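Local structure of alginate lyase (5GMT) at residues M93-D98 and R240-S245; E102-G107 and T246-S251; R140-W143 and G149-Y152; F184-M187 and W191-I194. The protein is an alginate lyase of polysaccharide lyase family 14 from a sea hare, cleaving the glycosidic bonds of alginate with a specificity for polymannuronate. One frame throughout, in Å; residues are numbered along the deposited sequence.

Contact 1: residues M93-D98 and R240-S245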
loop_
_atom_site.group_PDB
_atom_site.type_symbol
_atom_site.label_atom_id
_atom_site.label_comp_id
_atom_site.label_asym_id
_atom_site.label_seq_id
_atom_site.Cartn_x
_atom_site.Cartn_y
_atom_site.Cartn_z
ATOM N N MET A 93 -7.350 -1.379 -11.553
ATOM C CA MET A 93 -6.196 -2.201 -11.271
ATOM C C MET A 93 -6.454 -3.006 -10.007
ATOM O O MET A 93 -7.100 -2.522 -9.079
ATOM C CB MET A 93 -4.966 -1.300 -11.117
ATOM C CG MET A 93 -3.638 -1.899 -11.452
ATOM S SD MET A 93 -2.336 -0.663 -11.254
ATOM C CE MET A 93 -2.230 -0.017 -12.918
ATOM N N ILE A 94 -5.957 -4.239 -9.976
ATOM C CA ILE A 94 -5.987 -5.045 -8.766
ATOM C C ILE A 94 -4.558 -5.367 -8.343
ATOM O O ILE A 94 -3.781 -5.890 -9.135
ATOM C CB ILE A 94 -6.759 -6.376 -8.960
ATOM C CG1 ILE A 94 -8.214 -6.119 -9.362
ATOM C CG2 ILE A 94 -6.701 -7.220 -7.694
ATOM C CD1 ILE A 94 -8.985 -7.412 -9.651
ATOM N N LEU A 95 -4.209 -5.034 -7.110
ATOM C CA LEU A 95 -2.916 -5.429 -6.555
ATOM C C LEU A 95 -3.122 -6.575 -5.592
ATOM O O LEU A 95 -3.989 -6.495 -4.729
ATOM C CB LEU A 95 -2.259 -4.262 -5.820
ATOM C CG LEU A 95 -0.987 -4.584 -5.036
ATOM C CD1 LEU A 95 0.125 -4.980 -5.999
ATOM C CD2 LEU A 95 -0.546 -3.394 -4.176
ATOM N N LYS A 96 -2.330 -7.634 -5.726
ATOM C CA LYS A 96 -2.376 -8.735 -4.766
ATOM C C LYS A 96 -0.983 -8.972 -4.242
ATOM O O LYS A 96 -0.031 -8.833 -4.988
ATOM C CB LYS A 96 -2.890 -10.020 -5.408
ATOM C CG LYS A 96 -4.310 -9.950 -5.931
ATOM C CD LYS A 96 -4.758 -11.300 -6.462
ATOM C CE LYS A 96 -6.138 -11.201 -7.069
ATOM N NZ LYS A 96 -6.639 -12.532 -7.530
ATOM N N TYR A 97 -0.866 -9.338 -2.968
ATOM C CA TYR A 97 0.392 -9.835 -2.435
ATOM C C TYR A 97 0.112 -10.574 -1.143
ATOM O O TYR A 97 -0.937 -10.382 -0.536
ATOM C CB TYR A 97 1.413 -8.715 -2.199
ATOM C CG TYR A 97 0.987 -7.590 -1.276
ATOM C CD1 TYR A 97 0.377 -6.448 -1.783
ATOM C CD2 TYR A 97 1.209 -7.659 0.097
ATOM C CE1 TYR A 97 -0.007 -5.387 -0.941
ATOM C CE2 TYR A 97 0.833 -6.610 0.945
ATOM C CZ TYR A 97 0.225 -5.475 0.415
ATOM O OH TYR A 97 -0.149 -4.428 1.248
ATOM N N ASP A 98 1.048 -11.431 -0.752
ATOM C CA ASP A 98 1.010 -12.084 0.541
ATOM C C ASP A 98 1.973 -11.384 1.487
ATOM O O ASP A 98 3.091 -11.058 1.095
ATOM C CB ASP A 98 1.403 -13.563 0.426
ATOM C CG ASP A 98 0.451 -14.362 -0.438
ATOM O OD1 ASP A 98 -0.746 -13.999 -0.550
ATOM O OD2 ASP A 98 0.912 -15.380 -0.996
ATOM N N ARG A 240 -0.864 3.927 -11.895
ATOM C CA ARG A 240 0.495 3.770 -12.411
ATOM C C ARG A 240 1.187 2.503 -11.922
ATOM O O ARG A 240 2.088 1.989 -12.584
ATOM C CB ARG A 240 1.340 4.990 -12.033
ATOM C CG ARG A 240 0.802 6.327 -12.575
ATOM C CD ARG A 240 0.801 6.347 -14.109
ATOM N NE ARG A 240 0.204 7.580 -14.622
ATOM C CZ ARG A 240 -0.257 7.730 -15.858
ATOM N NH1 ARG A 240 -0.171 6.729 -16.730
ATOM N NH2 ARG A 240 -0.818 8.879 -16.217
ATOM N N GLY A 241 0.778 1.988 -10.765
ATOM C CA GLY A 241 1.447 0.815 -10.240
ATOM C C GLY A 241 1.404 0.717 -8.735
ATOM O O GLY A 241 0.490 1.236 -8.108
ATOM N N MET A 242 2.419 0.069 -8.163
ATOM C CA MET A 242 2.450 -0.210 -6.731
ATOM C C MET A 242 3.353 0.757 -5.983
ATOM O O MET A 242 4.506 0.974 -6.373
ATOM C CB MET A 242 2.930 -1.636 -6.456
ATOM C CG MET A 242 3.017 -1.941 -4.950
ATOM S SD MET A 242 3.689 -3.565 -4.537
ATOM C CE MET A 242 5.293 -3.491 -5.319
ATOM N N PHE A 243 2.811 1.330 -4.913
ATOM C CA PHE A 243 3.575 2.145 -3.968
ATOM C C PHE A 243 3.992 1.210 -2.844
ATOM O O PHE A 243 3.216 0.963 -1.935
ATOM C CB PHE A 243 2.713 3.343 -3.508
ATOM C CG PHE A 243 3.390 4.303 -2.550
ATOM C CD1 PHE A 243 4.751 4.259 -2.310
ATOM C CD2 PHE A 243 2.660 5.366 -2.020
ATOM C CE1 PHE A 243 5.349 5.180 -1.442
ATOM C CE2 PHE A 243 3.256 6.306 -1.177
ATOM C CZ PHE A 243 4.586 6.215 -0.889
ATOM N N PHE A 244 5.188 0.631 -2.957
ATOM C CA PHE A 244 5.695 -0.208 -1.873
ATOM C C PHE A 244 6.150 0.712 -0.762
ATOM O O PHE A 244 7.012 1.563 -0.961
ATOM C CB PHE A 244 6.838 -1.128 -2.313
ATOM C CG PHE A 244 7.249 -2.119 -1.245
ATOM C CD1 PHE A 244 6.671 -3.381 -1.196
ATOM C CD2 PHE A 244 8.186 -1.776 -0.279
ATOM C CE1 PHE A 244 7.033 -4.298 -0.207
ATOM C CE2 PHE A 244 8.552 -2.696 0.716
ATOM C CZ PHE A 244 7.970 -3.948 0.743
ATOM N N SER A 245 5.563 0.541 0.415
ATOM C CA SER A 245 5.804 1.467 1.510
ATOM C C SER A 245 5.547 0.729 2.811
ATOM O O SER A 245 4.455 0.237 3.013
ATOM C CB SER A 245 4.879 2.678 1.377
ATOM O OG SER A 245 5.122 3.644 2.372
#

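Contact 2: residues E102-G107 and T246-S251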
loop_
_atom_site.group_PDB
_atom_site.type_symbol
_atom_site.label_atom_id
_atom_site.label_comp_id
_atom_site.label_asym_id
_atom_site.label_seq_id
_atom_site.Cartn_x
_atom_site.Cartn_y
_atom_site.Cartn_z
ATOM N N GLU A 102 5.957 -10.918 11.496
ATOM C CA GLU A 102 6.703 -11.670 12.507
ATOM C C GLU A 102 7.060 -10.798 13.704
ATOM O O GLU A 102 7.783 -9.806 13.565
ATOM C CB GLU A 102 7.970 -12.265 11.890
ATOM C CG GLU A 102 8.808 -13.042 12.884
ATOM C CD GLU A 102 10.107 -13.511 12.274
ATOM O OE1 GLU A 102 10.052 -14.129 11.189
ATOM O OE2 GLU A 102 11.176 -13.245 12.870
ATOM N N ASN A 103 6.537 -11.181 14.872
ATOM C CA ASN A 103 6.792 -10.501 16.146
ATOM C C ASN A 103 6.167 -9.102 16.237
ATOM O O ASN A 103 6.770 -8.177 16.779
ATOM C CB ASN A 103 8.296 -10.415 16.423
ATOM C CG ASN A 103 8.607 -10.327 17.901
ATOM O OD1 ASN A 103 7.872 -10.863 18.726
ATOM N ND2 ASN A 103 9.681 -9.633 18.245
ATOM N N PHE A 104 4.952 -8.968 15.710
ATOM C CA PHE A 104 4.164 -7.744 15.851
ATOM C C PHE A 104 3.205 -7.882 17.039
ATOM O O PHE A 104 2.434 -8.840 17.082
ATOM C CB PHE A 104 3.366 -7.461 14.573
ATOM C CG PHE A 104 4.196 -6.913 13.434
ATOM C CD1 PHE A 104 5.177 -7.685 12.837
ATOM C CD2 PHE A 104 3.963 -5.635 12.941
ATOM C CE1 PHE A 104 5.928 -7.181 11.783
ATOM C CE2 PHE A 104 4.717 -5.124 11.884
ATOM C CZ PHE A 104 5.693 -5.900 11.309
ATOM N N GLY A 105 3.223 -6.940 17.983
ATOM C CA GLY A 105 4.095 -5.778 17.938
ATOM C C GLY A 105 3.627 -4.666 17.009
ATOM O O GLY A 105 4.455 -3.972 16.434
ATOM N N PHE A 106 2.317 -4.488 16.854
ATOM C CA PHE A 106 1.800 -3.524 15.865
ATOM C C PHE A 106 1.923 -2.075 16.327
ATOM O O PHE A 106 1.766 -1.148 15.525
ATOM C CB PHE A 106 0.336 -3.829 15.525
ATOM C CG PHE A 106 0.145 -5.116 14.763
ATOM C CD1 PHE A 106 0.393 -5.169 13.401
ATOM C CD2 PHE A 106 -0.275 -6.275 15.414
ATOM C CE1 PHE A 106 0.217 -6.347 12.697
ATOM C CE2 PHE A 106 -0.451 -7.459 14.714
ATOM C CZ PHE A 106 -0.203 -7.501 13.358
ATOM N N GLY A 107 2.218 -1.877 17.610
ATOM C CA GLY A 107 2.328 -0.532 18.161
ATOM C C GLY A 107 1.039 0.247 17.929
ATOM O O GLY A 107 -0.053 -0.234 18.242
ATOM N N THR A 246 6.546 0.627 3.681
ATOM C CA THR A 246 6.309 -0.004 4.975
ATOM C C THR A 246 7.339 0.480 6.006
ATOM O O THR A 246 8.558 0.491 5.770
ATOM C CB THR A 246 6.305 -1.568 4.853
ATOM O OG1 THR A 246 5.787 -2.156 6.056
ATOM C CG2 THR A 246 7.704 -2.124 4.551
ATOM N N PHE A 247 6.800 0.921 7.135
ATOM C CA PHE A 247 7.545 1.492 8.242
ATOM C C PHE A 247 6.515 1.764 9.326
ATOM O O PHE A 247 5.320 1.837 9.030
ATOM C CB PHE A 247 8.274 2.778 7.837
ATOM C CG PHE A 247 7.377 3.822 7.230
ATOM C CD1 PHE A 247 7.234 3.916 5.850
ATOM C CD2 PHE A 247 6.682 4.710 8.037
ATOM C CE1 PHE A 247 6.408 4.883 5.286
ATOM C CE2 PHE A 247 5.868 5.676 7.487
ATOM C CZ PHE A 247 5.732 5.768 6.107
ATOM N N PHE A 248 6.965 1.893 10.569
ATOM C CA PHE A 248 6.070 2.273 11.660
ATOM C C PHE A 248 5.848 3.785 11.641
ATOM O O PHE A 248 6.779 4.556 11.383
ATOM C CB PHE A 248 6.646 1.832 13.016
ATOM C CG PHE A 248 6.439 0.376 13.318
ATOM C CD1 PHE A 248 7.160 -0.599 12.635
ATOM C CD2 PHE A 248 5.529 -0.020 14.289
ATOM C CE1 PHE A 248 6.967 -1.949 12.911
ATOM C CE2 PHE A 248 5.332 -1.360 14.570
ATOM C CZ PHE A 248 6.052 -2.328 13.875
ATOM N N GLY A 249 4.612 4.210 11.900
ATOM C CA GLY A 249 4.324 5.629 12.008
ATOM C C GLY A 249 3.483 6.172 10.867
ATOM O O GLY A 249 3.166 5.436 9.926
ATOM N N GLY A 250 3.093 7.444 10.955
ATOM C CA GLY A 250 3.358 8.281 12.114
ATOM C C GLY A 250 4.711 8.961 12.097
ATOM O O GLY A 250 5.672 8.448 11.522
ATOM N N SER A 251 4.800 10.109 12.756
ATOM C CA SER A 251 5.975 10.960 12.633
ATOM C C SER A 251 6.598 11.312 13.972
ATOM O O SER A 251 7.407 12.238 14.061
ATOM C CB SER A 251 5.611 12.249 11.893
ATOM O OG SER A 251 4.972 11.967 10.664
#

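Contact 3: residues R140-W143 and G149-Y152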
loop_
_atom_site.group_PDB
_atom_site.type_symbol
_atom_site.label_atom_id
_atom_site.label_comp_id
_atom_site.label_asym_id
_atom_site.label_seq_id
_atom_site.Cartn_x
_atom_site.Cartn_y
_atom_site.Cartn_z
ATOM N N ARG A 140 -2.061 3.375 -0.273
ATOM C CA ARG A 140 -1.446 2.413 0.645
ATOM C C ARG A 140 -2.451 1.860 1.659
ATOM O O ARG A 140 -3.534 2.411 1.857
ATOM C CB ARG A 140 -0.285 3.063 1.391
ATOM C CG ARG A 140 0.868 3.458 0.494
ATOM C CD ARG A 140 1.891 4.231 1.288
ATOM N NE ARG A 140 1.421 5.578 1.626
ATOM C CZ ARG A 140 2.133 6.483 2.284
ATOM N NH1 ARG A 140 3.376 6.211 2.682
ATOM N NH2 ARG A 140 1.594 7.672 2.542
ATOM N N LEU A 141 -2.088 0.740 2.276
ATOM C CA LEU A 141 -2.818 0.239 3.435
ATOM C C LEU A 141 -2.053 0.671 4.675
ATOM O O LEU A 141 -0.885 1.066 4.589
ATOM C CB LEU A 141 -2.973 -1.287 3.379
ATOM C CG LEU A 141 -4.133 -1.896 2.578
ATOM C CD1 LEU A 141 -4.068 -1.475 1.126
ATOM C CD2 LEU A 141 -4.099 -3.428 2.683
ATOM N N MET A 142 -2.708 0.634 5.826
ATOM C CA MET A 142 -1.999 0.817 7.083
ATOM C C MET A 142 -2.459 -0.234 8.063
ATOM O O MET A 142 -3.579 -0.728 7.949
ATOM C CB MET A 142 -2.229 2.213 7.674
ATOM C CG MET A 142 -1.244 3.272 7.192
ATOM S SD MET A 142 -1.264 4.769 8.212
ATOM C CE MET A 142 -0.665 4.145 9.778
ATOM N N TRP A 143 -1.591 -0.603 8.999
ATOM C CA TRP A 143 -2.078 -1.269 10.201
ATOM C C TRP A 143 -2.182 -0.209 11.279
ATOM O O TRP A 143 -1.662 0.906 11.139
ATOM C CB TRP A 143 -1.178 -2.437 10.644
ATOM C CG TRP A 143 0.151 -2.055 11.248
ATOM C CD1 TRP A 143 0.405 -1.706 12.553
ATOM C CD2 TRP A 143 1.412 -2.015 10.574
ATOM N NE1 TRP A 143 1.743 -1.433 12.718
ATOM C CE2 TRP A 143 2.385 -1.625 11.520
ATOM C CE3 TRP A 143 1.814 -2.270 9.256
ATOM C CZ2 TRP A 143 3.733 -1.476 11.190
ATOM C CZ3 TRP A 143 3.158 -2.130 8.933
ATOM C CH2 TRP A 143 4.100 -1.731 9.896
ATOM N N GLY A 149 -6.664 -3.009 10.371
ATOM C CA GLY A 149 -6.226 -2.492 9.085
ATOM C C GLY A 149 -7.099 -1.376 8.548
ATOM O O GLY A 149 -8.227 -1.176 9.002
ATOM N N GLU A 150 -6.582 -0.658 7.558
ATOM C CA GLU A 150 -7.350 0.391 6.904
ATOM C C GLU A 150 -6.788 0.660 5.524
ATOM O O GLU A 150 -5.645 0.298 5.226
ATOM C CB GLU A 150 -7.319 1.680 7.734
ATOM C CG GLU A 150 -5.984 2.408 7.642
ATOM C CD GLU A 150 -5.890 3.618 8.569
ATOM O OE1 GLU A 150 -6.404 3.560 9.705
ATOM O OE2 GLU A 150 -5.309 4.637 8.161
ATOM N N LEU A 151 -7.603 1.296 4.690
ATOM C CA LEU A 151 -7.123 1.986 3.494
ATOM C C LEU A 151 -6.616 3.356 3.938
ATOM O O LEU A 151 -7.307 4.048 4.659
ATOM C CB LEU A 151 -8.239 2.126 2.453
ATOM C CG LEU A 151 -8.007 3.117 1.307
ATOM C CD1 LEU A 151 -6.801 2.691 0.505
ATOM C CD2 LEU A 151 -9.228 3.230 0.399
ATOM N N TYR A 152 -5.403 3.735 3.537
ATOM C CA TYR A 152 -4.818 5.000 3.969
ATOM C C TYR A 152 -4.587 5.860 2.746
ATOM O O TYR A 152 -3.559 5.735 2.073
ATOM C CB TYR A 152 -3.519 4.771 4.722
ATOM C CG TYR A 152 -2.896 6.021 5.293
ATOM C CD1 TYR A 152 -3.571 6.787 6.235
ATOM C CD2 TYR A 152 -1.616 6.418 4.911
ATOM C CE1 TYR A 152 -2.995 7.934 6.773
ATOM C CE2 TYR A 152 -1.023 7.564 5.452
ATOM C CZ TYR A 152 -1.724 8.314 6.381
ATOM O OH TYR A 152 -1.155 9.450 6.923
HETATM O O HOH W 1 -1.237 6.331 0.679
#

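Contact 4: residues F184-M187 and W191-I194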
loop_
_atom_site.group_PDB
_atom_site.type_symbol
_atom_site.label_atom_id
_atom_site.label_comp_id
_atom_site.label_asym_id
_atom_site.label_seq_id
_atom_site.Cartn_x
_atom_site.Cartn_y
_atom_site.Cartn_z
ATOM N N PHE A 184 -10.994 -4.873 8.614
ATOM C CA PHE A 184 -10.171 -6.071 8.496
ATOM C C PHE A 184 -9.037 -5.916 9.491
ATOM O O PHE A 184 -8.793 -4.824 9.980
ATOM C CB PHE A 184 -9.650 -6.280 7.064
ATOM C CG PHE A 184 -9.056 -5.042 6.435
ATOM C CD1 PHE A 184 -9.866 -4.128 5.777
ATOM C CD2 PHE A 184 -7.692 -4.801 6.492
ATOM C CE1 PHE A 184 -9.330 -2.990 5.195
ATOM C CE2 PHE A 184 -7.141 -3.666 5.901
ATOM C CZ PHE A 184 -7.962 -2.757 5.261
ATOM N N ARG A 185 -8.362 -7.010 9.816
ATOM C CA ARG A 185 -7.350 -6.963 10.857
ATOM C C ARG A 185 -6.214 -7.907 10.509
ATOM O O ARG A 185 -6.429 -8.953 9.900
ATOM C CB ARG A 185 -7.947 -7.324 12.231
ATOM C CG ARG A 185 -6.929 -7.289 13.391
ATOM C CD ARG A 185 -7.556 -7.545 14.771
ATOM N NE ARG A 185 -8.073 -6.320 15.383
ATOM C CZ ARG A 185 -8.389 -6.188 16.672
ATOM N NH1 ARG A 185 -8.241 -7.203 17.514
ATOM N NH2 ARG A 185 -8.855 -5.030 17.121
ATOM N N PHE A 186 -5.010 -7.508 10.889
ATOM C CA PHE A 186 -3.818 -8.304 10.670
ATOM C C PHE A 186 -3.458 -9.060 11.937
ATOM O O PHE A 186 -3.605 -8.534 13.042
ATOM C CB PHE A 186 -2.670 -7.407 10.224
ATOM C CG PHE A 186 -2.986 -6.616 8.994
ATOM C CD1 PHE A 186 -3.133 -7.252 7.768
ATOM C CD2 PHE A 186 -3.139 -5.245 9.058
ATOM C CE1 PHE A 186 -3.430 -6.525 6.618
ATOM C CE2 PHE A 186 -3.437 -4.516 7.916
ATOM C CZ PHE A 186 -3.586 -5.154 6.700
ATOM N N MET A 187 -2.986 -10.292 11.765
ATOM C CA MET A 187 -2.649 -11.155 12.894
ATOM C C MET A 187 -1.162 -11.444 12.955
ATOM O O MET A 187 -0.543 -11.755 11.940
ATOM C CB MET A 187 -3.423 -12.471 12.805
ATOM C CG MET A 187 -4.922 -12.288 12.707
ATOM S SD MET A 187 -5.795 -13.864 12.744
ATOM C CE MET A 187 -5.493 -14.378 14.432
ATOM N N TRP A 191 0.635 -15.617 7.727
ATOM C CA TRP A 191 0.555 -15.105 6.370
ATOM C C TRP A 191 -0.817 -14.493 6.159
ATOM O O TRP A 191 -1.813 -14.984 6.706
ATOM C CB TRP A 191 0.777 -16.213 5.340
ATOM C CG TRP A 191 2.208 -16.563 5.099
ATOM C CD1 TRP A 191 2.859 -17.696 5.504
ATOM C CD2 TRP A 191 3.169 -15.782 4.380
ATOM N NE1 TRP A 191 4.167 -17.665 5.081
ATOM C CE2 TRP A 191 4.384 -16.499 4.389
ATOM C CE3 TRP A 191 3.116 -14.540 3.731
ATOM C CZ2 TRP A 191 5.543 -16.019 3.779
ATOM C CZ3 TRP A 191 4.263 -14.057 3.127
ATOM C CH2 TRP A 191 5.464 -14.792 3.151
ATOM N N HIS A 192 -0.866 -13.435 5.355
ATOM C CA HIS A 192 -2.129 -12.832 4.931
ATOM C C HIS A 192 -2.117 -12.678 3.428
ATOM O O HIS A 192 -1.115 -12.229 2.867
ATOM C CB HIS A 192 -2.345 -11.463 5.574
ATOM C CG HIS A 192 -2.286 -11.482 7.063
ATOM N ND1 HIS A 192 -1.119 -11.722 7.757
ATOM C CD2 HIS A 192 -3.252 -11.307 7.996
ATOM C CE1 HIS A 192 -1.367 -11.687 9.052
ATOM N NE2 HIS A 192 -2.654 -11.436 9.226
ATOM N N SER A 193 -3.203 -13.053 2.766
ATOM C CA SER A 193 -3.327 -12.717 1.354
ATOM C C SER A 193 -4.103 -11.420 1.281
ATOM O O SER A 193 -5.144 -11.265 1.932
ATOM C CB SER A 193 -4.017 -13.825 0.558
ATOM O OG SER A 193 -3.130 -14.910 0.368
ATOM N N ILE A 194 -3.578 -10.478 0.505
ATOM C CA ILE A 194 -4.161 -9.144 0.439
ATOM C C ILE A 194 -4.547 -8.840 -1.000
ATOM O O ILE A 194 -3.756 -9.081 -1.914
ATOM C CB ILE A 194 -3.172 -8.082 0.961
ATOM C CG1 ILE A 194 -2.911 -8.309 2.458
ATOM C CG2 ILE A 194 -3.702 -6.678 0.698
ATOM C CD1 ILE A 194 -2.138 -7.174 3.120
#

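Contact 1: residues M93-D98 and R240-S245
Leu95 and Met242 meet where two sheets of a beta-sandwich face each other, and theirs is the tight part of the contact, since both branches of one side chain touch the other. Leu95 CD2 lies 3.9 Å from Met242 CG, while its other methyl, CD1, comes 4.1 Å from Met242 SD. The side chains cross at about a right angle. Met242 runs out with CG anti to its backbone N (chi1 178°) and bends only at the last torsion, which lays its thioether across the branched end of Leu95. Further along, Met93 SD reaches only backbone, 4.1 Å from Gly241 N, though this end is buried too. Arg240 and Gly241 form a classic beta bulge opposite Phe116, and glycine suits it because a CB on this backbone would jam against the preceding carbonyl O. Ile94 and Lys96, on the other side of their strand, are partly exposed. The strand segments are inclined at 34° with no hydrogen bond between them, as expected of strands from stacked sheets. Strand 92-102 bonds to strands 191-199 and 261-272, and strand 238-247 lies between strands 76-81 and 110-118; Leu115, Phe268 and Ile270 fill in around Leu95 and Met242.

Contact 2: residues E102-G107 and T246-S251
The connection leading from strand 92-102 to strand 110-118 meets segment 246-251 through Phe248, whose ring is inserted against Phe104, Gly105 and Phe106. Phe248 holds CG anti to its carbonyl carbon (chi1 -79°), which carries the ring toward this loop. Its outer edge points at a carbonyl: Gly105 O lies in the ring plane, 3.3 Å from Phe248 CE2, an approach that suits the slightly positive hydrogens of an aromatic rim. Phe106 O comes to Phe248 CE2 at 3.7 Å. The Phe104 ring is nearly parallel to that of Phe248, at 19°, but so far displaced that they barely overlap; the touch is between Phe104 CE2 and Phe248 CZ, 3.7 Å apart. Phe104 also sets its CB over the centre of the Phe106 ring. Gly105 follows a cis peptide bond and has positive phi, where a CB would clash with Asn103 O. Replacing Phe248 by an alanine would probably open a gap beside Phe104 and leave Gly105 O without its ring edge. Trp143 of strand 136-143 meets Phe248 edge-to-face and bonds to Phe106 O, Cys261 of strand 261-272 touches both Phe104 and Phe248, and the backbone of Phe247 pairs with Lys111 of strand 110-118.

Contact 3: residues R140-W143 and G149-Y152
The Tyr152 ring carries Met142 SD over one face and Arg140 NH2 at its edge. Met142 SD sits 3.5 Å from the centroid of the Tyr152 ring and only 10° off its normal, a Met-aromatic contact in which a polarisable atom rests on the pi cloud. Arg140 NH2 is 3.9 Å from Tyr152 CE2, with the guanidinium turned 46° from the ring. In the guanidinium plane, a water accepts from Arg140 NE at 2.9 Å and donates to Tyr152 O. Tyr152 points the same way as Met142 and lies beside it because its CG stands anti to the backbone N. Beneath them runs an antiparallel hairpin: Met142 and Glu150 are a hydrogen-bonded pair, with Met142 N to Glu150 O at 3.0 Å nearly straight (162°) and the return bond more bent. Gly149 pairs with Trp143, and Glu150 CG packs on Met142 CB at 3.8 Å. A leucine in place of Tyr152 would probably deprive the Met142 sulfur of its flat face and leave Gly176 N without its hydroxyl partner. The face is thus mixed, a buried sulfur-aromatic pair flanked by two charges: Arg140 is met by Ser245 and water, Glu150 by Arg144, Arg181 and Ser178, which probably stabilise its carboxylate.

Contact 4: residues F184-M187 and W191-I194
His192, near the start of strand 191-199 in the beta-sandwich, ties down the irregular chain 184-187 that precedes the strand by a short turn. One short, straight hydrogen bond crosses the contact. Met187 N donates to His192 NE2 at 2.8 Å with an angle of 174°, though it stands somewhat out of the imidazole plane. The His192 CG is anti to the carbonyl carbon (chi1 -56°), which helps bring the imidazole to Met187 N. On the other side of the ring ND1 bonds to Val99 O of the adjacent strand 92-102. Histidine suits the place because one ring nitrogen accepts while the other bonds this carbonyl, and its rotation is fixed from both ends. The aromatic contact is T-shaped: the edge of Phe186 is directed at a face of His192, with centroids 5.8 Å apart and planes at 72°. The nearest side-chain atoms in this pair are Phe186 CD1 and His192 CD2. Apolar packing completes the join. His192 and Ile194 point to the same side of their strand, and Ile194 CD1 reaches Phe186 CE1 at 3.8 Å, the two side chains crossing at about a right angle. Val214, Phe106 and Trp143 also touch Phe186, which makes a large apolar ring apt here. Arg185, by contrast, is exposed and pairs with Asp148. Met187 CB approaches His192 NE2 to 3.8 Å.

Contacts 1 and 2 follow one another along strand 238-247, their centres about 19 Å apart, and contacts 3 and 4 are both nested in the chain between their segments. Contact 3 lies in the same sheet as strand 238-247 and joins contact 1 through Arg140 and Ser245, and contact 2 through Trp143. Contact 4 brings in the opposing sheet through strand 191-199, where Ile194 N meets Tyr97 O of contact 1 at 2.8 Å. Phe106 CZ of contact 2 lies 3.6 Å from Phe186 O of contact 4, and Gly149 N of contact 3 reaches Phe184 O at 2.8 Å. Contact 1 thus spans the two sheets, contact 3 lies within one, and contacts 2 and 4 join loops to strands.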